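Local coordinates for kinetochore protein mis18 (Schizosaccharomyces pombe, PDB 5J6P) that helps recruit the centromeric histone CENP-A in fission yeast, maintaining kinetochore factors and the deacetylated state of histones in the central core of centromeres, at residues 24-27 with 28-31; 75-79 with 80-84; 89-92 with 93-96. One frame throughout, in Å; residues are numbered along the deposited sequence.

Contact 1 (24-27 with 28-31); sequences ISHR and EYLS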
# COMPACT_ATOMS: atom_id res chain seq x y z
N ILE A 24 -18.41 0.39 7.82
CA ILE A 24 -19.07 -0.85 8.22
C ILE A 24 -18.56 -1.94 7.28
O ILE A 24 -17.90 -1.59 6.31
CB ILE A 24 -20.59 -0.70 8.06
CG1 ILE A 24 -21.39 -1.95 8.51
CG2 ILE A 24 -20.93 -0.36 6.61
CD1 ILE A 24 -21.12 -2.43 9.93
N SER A 25 -18.84 -3.22 7.57
CA SER A 25 -18.65 -4.31 6.60
C SER A 25 -19.55 -5.54 6.84
O SER A 25 -20.08 -5.70 7.93
CB SER A 25 -17.20 -4.74 6.62
OG SER A 25 -16.90 -5.33 7.85
N HIS A 26 -19.66 -6.41 5.83
CA HIS A 26 -20.69 -7.48 5.76
C HIS A 26 -20.15 -8.84 5.36
O HIS A 26 -19.87 -9.12 4.18
CB HIS A 26 -21.79 -7.14 4.74
CG HIS A 26 -22.33 -5.76 4.88
ND1 HIS A 26 -23.57 -5.50 5.43
CD2 HIS A 26 -21.80 -4.56 4.57
CE1 HIS A 26 -23.78 -4.20 5.44
NE2 HIS A 26 -22.72 -3.60 4.93
N ARG A 27 -20.09 -9.74 6.32
CA ARG A 27 -19.48 -11.03 6.09
C ARG A 27 -20.23 -11.83 5.02
O ARG A 27 -19.62 -12.56 4.24
CB ARG A 27 -19.37 -11.82 7.40
CG ARG A 27 -18.52 -11.15 8.47
CD ARG A 27 -18.37 -12.02 9.72
NE ARG A 27 -16.99 -11.97 10.24
CZ ARG A 27 -16.58 -12.40 11.43
NH1 ARG A 27 -17.43 -12.93 12.32
NH2 ARG A 27 -15.30 -12.29 11.75
N GLU A 28 -21.54 -11.66 4.97
CA GLU A 28 -22.41 -12.52 4.15
C GLU A 28 -22.23 -12.10 2.68
O GLU A 28 -22.38 -12.92 1.78
CB GLU A 28 -23.90 -12.46 4.57
CG GLU A 28 -24.19 -12.18 6.06
CD GLU A 28 -24.15 -10.69 6.45
OE1 GLU A 28 -23.58 -10.36 7.52
OE2 GLU A 28 -24.66 -9.84 5.69
N TYR A 29 -21.89 -10.82 2.45
CA TYR A 29 -21.52 -10.34 1.10
C TYR A 29 -20.00 -10.32 0.81
O TYR A 29 -19.59 -9.95 -0.29
CB TYR A 29 -22.18 -8.98 0.84
CG TYR A 29 -23.67 -9.07 1.04
CD1 TYR A 29 -24.46 -9.86 0.19
CD2 TYR A 29 -24.29 -8.42 2.12
CE1 TYR A 29 -25.83 -9.98 0.38
CE2 TYR A 29 -25.66 -8.54 2.31
CZ TYR A 29 -26.42 -9.32 1.44
OH TYR A 29 -27.77 -9.44 1.62
N LEU A 30 -19.18 -10.77 1.76
CA LEU A 30 -17.73 -10.78 1.63
C LEU A 30 -17.28 -9.45 1.06
O LEU A 30 -16.56 -9.42 0.06
CB LEU A 30 -17.27 -11.98 0.76
CG LEU A 30 -17.70 -13.40 1.20
CD1 LEU A 30 -18.22 -14.22 0.02
CD2 LEU A 30 -16.61 -14.18 1.96
N SER A 31 -17.75 -8.37 1.71
CA SER A 31 -17.57 -6.96 1.29
C SER A 31 -17.21 -6.07 2.48
O SER A 31 -17.39 -6.47 3.63
CB SER A 31 -18.87 -6.40 0.69
OG SER A 31 -19.64 -5.65 1.64
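In both His-26 and Tyr-29 the side chain turns its CG away from the carbonyl carbon and toward the backbone N (chi1 -49° and -55°), and this brings the phenol edge of Tyr-29 up to the foot of the His-26 side chain. The contact is made by CB of His-26, which meets CD2 of Tyr-29 at 3.8 Å, close to the plane of the phenol and at its rim. The imidazole itself meets Ser-31, whose OG lies 3.8 Å from CD2 of His-26, obliquely to the ring. A bend at the second torsion of Glu-28 folds its carboxylate back along the turn; OE2 comes to the edge of the imidazole, near its plane, 4.5 Å from ND1 of His-26. That is no ion pair, though a carboxylate so near would probably favour a protonated ring. All this hangs on a tight beta hairpin joining strands 22-26 and 31-34. His-26 and Ser-31 form its last antiparallel hydrogen-bonded pair, with N of His-26 giving a nearly straight bond (168°) to O of Ser-31 at 3.2 Å; the return bond, from N of Ser-31 to O of His-26, is weak. Leu-30, which has a positive phi, faces His-26 together with Ser-31, and the two make a G1 beta bulge. Inside the turn, N of Leu-30 donates to O of Arg-27 at 3.1 Å, coming from well above the carbonyl plane, while CG of Leu-30 rests 3.7 Å from that same oxygen. Beyond the hairpin, the imidazole packs on Ile-84, and Leu-30 bonds to Met-92, just past strand 88-91.

Contact 2 (75-79 with 80-84); sequences NSTPI and YLDDI
N of Asp-82 donates to O of Ile-79 at 3.1 Å, with 156° at the hydrogen and the donor lying well above the carbonyl plane. This bond closes a four-residue turn, Ile-79 to Asp-82. Tyr-80, inside it, sends its ring back to Pro-78: its CG sits between the backbone N and the carbonyl carbon (chi1 49°), which carries the phenol across the proline. CB of Pro-78 meets CE1 of Tyr-80 at 3.5 Å and CG of Pro-78 follows at 4.0 Å from that CE1, both side chains crossing at a slant. The turn belongs to the connection from strand 69-76 to strand 88-91, which leaves the sheet just after a classic beta bulge where Asn-75 and Ser-76 both face Val-57; 82-84 then take helical backbone angles without forming a regular helix. Next to the turn, CG2 of Thr-77 packs against CB of Leu-81 at 3.7 Å, the two side chains about perpendicular. The hydroxyl of Thr-77 makes a weak bond to O of Pro-78, but its stronger partner is NE of Arg-85. Leu-55 touches both Pro-78 and Tyr-80, while Cys-56 lies against Pro-78 and Leu-81.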
# COMPACT_ATOMS: atom_id res chain seq x y z
N ASN A 75 -26.39 3.47 -4.92
CA ASN A 75 -26.97 4.79 -5.17
C ASN A 75 -28.35 4.93 -4.51
O ASN A 75 -28.71 6.04 -4.08
CB ASN A 75 -27.13 5.05 -6.68
CG ASN A 75 -25.92 4.60 -7.48
OD1 ASN A 75 -24.90 5.29 -7.54
ND2 ASN A 75 -26.04 3.46 -8.12
N SER A 76 -29.09 3.81 -4.45
CA SER A 76 -30.43 3.76 -3.89
C SER A 76 -30.56 2.60 -2.98
O SER A 76 -30.31 1.47 -3.37
CB SER A 76 -31.51 3.60 -4.96
OG SER A 76 -31.48 4.70 -5.84
N THR A 77 -31.02 2.90 -1.77
CA THR A 77 -31.19 1.91 -0.73
C THR A 77 -32.52 2.10 0.00
O THR A 77 -33.17 3.19 -0.12
CB THR A 77 -30.04 2.02 0.29
OG1 THR A 77 -29.82 3.41 0.63
CG2 THR A 77 -28.79 1.46 -0.29
N PRO A 78 -32.93 1.06 0.77
CA PRO A 78 -33.92 1.17 1.83
C PRO A 78 -33.36 2.02 2.97
O PRO A 78 -32.30 2.60 2.82
CB PRO A 78 -34.01 -0.27 2.34
CG PRO A 78 -33.77 -1.10 1.14
CD PRO A 78 -32.65 -0.36 0.47
N ILE A 79 -34.10 2.13 4.08
CA ILE A 79 -33.61 2.86 5.28
C ILE A 79 -32.40 2.23 5.89
O ILE A 79 -31.48 2.95 6.30
CB ILE A 79 -34.61 3.02 6.48
CG1 ILE A 79 -35.53 1.79 6.67
CG2 ILE A 79 -35.31 4.39 6.48
CD1 ILE A 79 -36.81 1.78 5.84
N TYR A 80 -32.44 0.91 5.97
CA TYR A 80 -31.50 0.19 6.80
C TYR A 80 -30.08 0.23 6.22
O TYR A 80 -29.08 0.42 6.94
CB TYR A 80 -32.01 -1.21 7.19
CG TYR A 80 -32.55 -2.11 6.10
CD1 TYR A 80 -33.87 -2.01 5.63
CD2 TYR A 80 -31.76 -3.13 5.57
CE1 TYR A 80 -34.35 -2.87 4.64
CE2 TYR A 80 -32.23 -3.99 4.59
CZ TYR A 80 -33.52 -3.86 4.12
OH TYR A 80 -33.97 -4.73 3.15
N LEU A 81 -30.00 0.15 4.89
CA LEU A 81 -28.73 0.31 4.17
C LEU A 81 -28.33 1.75 3.84
O LEU A 81 -27.44 1.94 3.00
CB LEU A 81 -28.76 -0.53 2.88
CG LEU A 81 -28.86 -2.05 3.10
CD1 LEU A 81 -29.06 -2.78 1.77
CD2 LEU A 81 -27.65 -2.59 3.84
N ASP A 82 -28.90 2.77 4.51
CA ASP A 82 -28.48 4.17 4.28
C ASP A 82 -27.03 4.46 4.65
O ASP A 82 -26.50 5.49 4.24
CB ASP A 82 -29.38 5.17 4.99
CG ASP A 82 -30.59 5.55 4.18
OD1 ASP A 82 -31.21 4.65 3.61
OD2 ASP A 82 -30.93 6.76 4.11
N ASP A 83 -26.39 3.57 5.43
CA ASP A 83 -24.92 3.62 5.70
C ASP A 83 -24.08 3.47 4.44
O ASP A 83 -23.11 4.19 4.24
CB ASP A 83 -24.49 2.47 6.59
CG ASP A 83 -25.38 2.31 7.75
OD1 ASP A 83 -25.30 3.19 8.64
OD2 ASP A 83 -26.17 1.32 7.72
N ILE A 84 -24.47 2.50 3.63
CA ILE A 84 -23.79 2.12 2.41
C ILE A 84 -23.90 3.20 1.34
O ILE A 84 -23.01 3.34 0.48
CB ILE A 84 -24.42 0.82 1.84
CG1 ILE A 84 -24.38 -0.31 2.85
CG2 ILE A 84 -23.66 0.29 0.66
CD1 ILE A 84 -23.17 -0.30 3.75

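Contact 3 (89-92 with 93-96); sequences TFSM and DKLQ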
# COMPACT_ATOMS: atom_id res chain seq x y z
N THR A 89 -18.11 0.72 -1.53
CA THR A 89 -18.30 -0.63 -1.02
C THR A 89 -17.45 -1.60 -1.83
O THR A 89 -17.80 -2.00 -2.94
CB THR A 89 -19.80 -1.04 -1.07
OG1 THR A 89 -20.60 -0.11 -0.31
CG2 THR A 89 -20.01 -2.43 -0.55
N PHE A 90 -16.36 -2.03 -1.21
CA PHE A 90 -15.37 -2.90 -1.82
C PHE A 90 -15.55 -4.39 -1.61
O PHE A 90 -15.98 -4.86 -0.57
CB PHE A 90 -13.98 -2.49 -1.31
CG PHE A 90 -13.55 -1.13 -1.79
CD1 PHE A 90 -13.27 -0.92 -3.13
CD2 PHE A 90 -13.47 -0.06 -0.94
CE1 PHE A 90 -12.91 0.35 -3.59
CE2 PHE A 90 -13.12 1.19 -1.40
CZ PHE A 90 -12.82 1.40 -2.73
N SER A 91 -15.12 -5.13 -2.61
CA SER A 91 -15.23 -6.57 -2.68
C SER A 91 -13.96 -7.20 -2.05
O SER A 91 -12.87 -6.96 -2.53
CB SER A 91 -15.41 -6.90 -4.18
OG SER A 91 -15.85 -8.21 -4.42
N MET A 92 -14.06 -7.96 -0.97
CA MET A 92 -12.86 -8.50 -0.30
C MET A 92 -12.09 -9.43 -1.21
O MET A 92 -10.89 -9.57 -1.06
CB MET A 92 -13.16 -9.30 0.97
CG MET A 92 -13.85 -8.58 2.13
SD MET A 92 -14.73 -9.77 3.20
CE MET A 92 -14.97 -8.80 4.70
N ASP A 93 -12.77 -10.08 -2.13
CA ASP A 93 -12.14 -11.02 -3.06
C ASP A 93 -11.20 -10.35 -4.03
O ASP A 93 -10.39 -11.02 -4.68
CB ASP A 93 -13.19 -11.80 -3.89
CG ASP A 93 -13.34 -13.24 -3.43
OD1 ASP A 93 -13.31 -13.49 -2.20
OD2 ASP A 93 -13.48 -14.12 -4.31
N LYS A 94 -11.36 -9.04 -4.15
CA LYS A 94 -10.69 -8.23 -5.14
C LYS A 94 -9.74 -7.24 -4.53
O LYS A 94 -9.11 -6.51 -5.25
CB LYS A 94 -11.77 -7.49 -5.94
CG LYS A 94 -12.66 -8.40 -6.80
CD LYS A 94 -11.93 -8.70 -8.09
CE LYS A 94 -12.71 -9.55 -9.06
NZ LYS A 94 -11.91 -9.61 -10.31
N LEU A 95 -9.65 -7.18 -3.21
CA LEU A 95 -8.80 -6.20 -2.52
C LEU A 95 -7.76 -6.98 -1.76
O LEU A 95 -7.79 -8.22 -1.74
CB LEU A 95 -9.59 -5.33 -1.54
CG LEU A 95 -10.32 -4.11 -2.06
CD1 LEU A 95 -9.38 -2.98 -2.36
CD2 LEU A 95 -11.12 -4.44 -3.31
N GLN A 96 -6.84 -6.23 -1.14
CA GLN A 96 -5.78 -6.79 -0.31
C GLN A 96 -5.51 -5.83 0.83
O GLN A 96 -5.61 -4.62 0.66
CB GLN A 96 -4.52 -6.92 -1.13
CG GLN A 96 -3.87 -8.26 -1.08
CD GLN A 96 -2.61 -8.25 -1.90
OE1 GLN A 96 -1.88 -7.27 -1.89
NE2 GLN A 96 -2.35 -9.34 -2.63
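CD2 of Leu-95 rests 4.0 Å from CB of Phe-90 and also approaches the phenyl ring, which it meets obliquely. The leucine can reach back this way because the chain turns sharply between the two residues: N of Lys-94 donates to O of Ser-91 at 3.0 Å (157° at the hydrogen), and a weak bond follows from N of Leu-95 to O of Met-92. On another side of the turn the aliphatic part of Lys-94 lies alongside Ser-91, CG of Lys-94 being 4.0 Å from OG of Ser-91. The serine hydroxyl is placed there by its first torsion, anti to the backbone N (chi1 -166°). Farther along, the lysine chain bends at its second torsion and leads away, and its NZ forms a salt bridge with Glu-68. In the next shell Ile-70 touches both Phe-90 and Leu-95, Phe-7 and Phe-32 cover more of Leu-95, and the backbone of Lys-94 bonds to Lys-10. The turn thus carries the chain from strand 88-91 of one antiparallel sheet to strand 95-99 of the other, near the four-cysteine zinc site, a layout consistent with the beta-tent fold of the Yippee and Mis18 proteins.

All three contacts are local turns at strand ends that reach the same antiparallel sheet. Contacts 1 and 3, their centres about 10 Å apart, are joined by a probable backbone hydrogen bond between O of Leu-30 and N of Met-92 at 3.1 Å. Contact 2 reaches the other two through Ile-84: its CD1 lies 3.6 Å from CG2 of Ile-24 in contact 1, and its CG2 packs on Thr-89 in contact 3. Contact 3 is the one near the zinc ion, bound by Cys-9, Cys-12, Cys-63 and Cys-66; the Leu-95 side chain is about 9 Å from the metal and about 6 Å from that of Cys-9. Contacts 1 and 2 lie away from this site, at the surface.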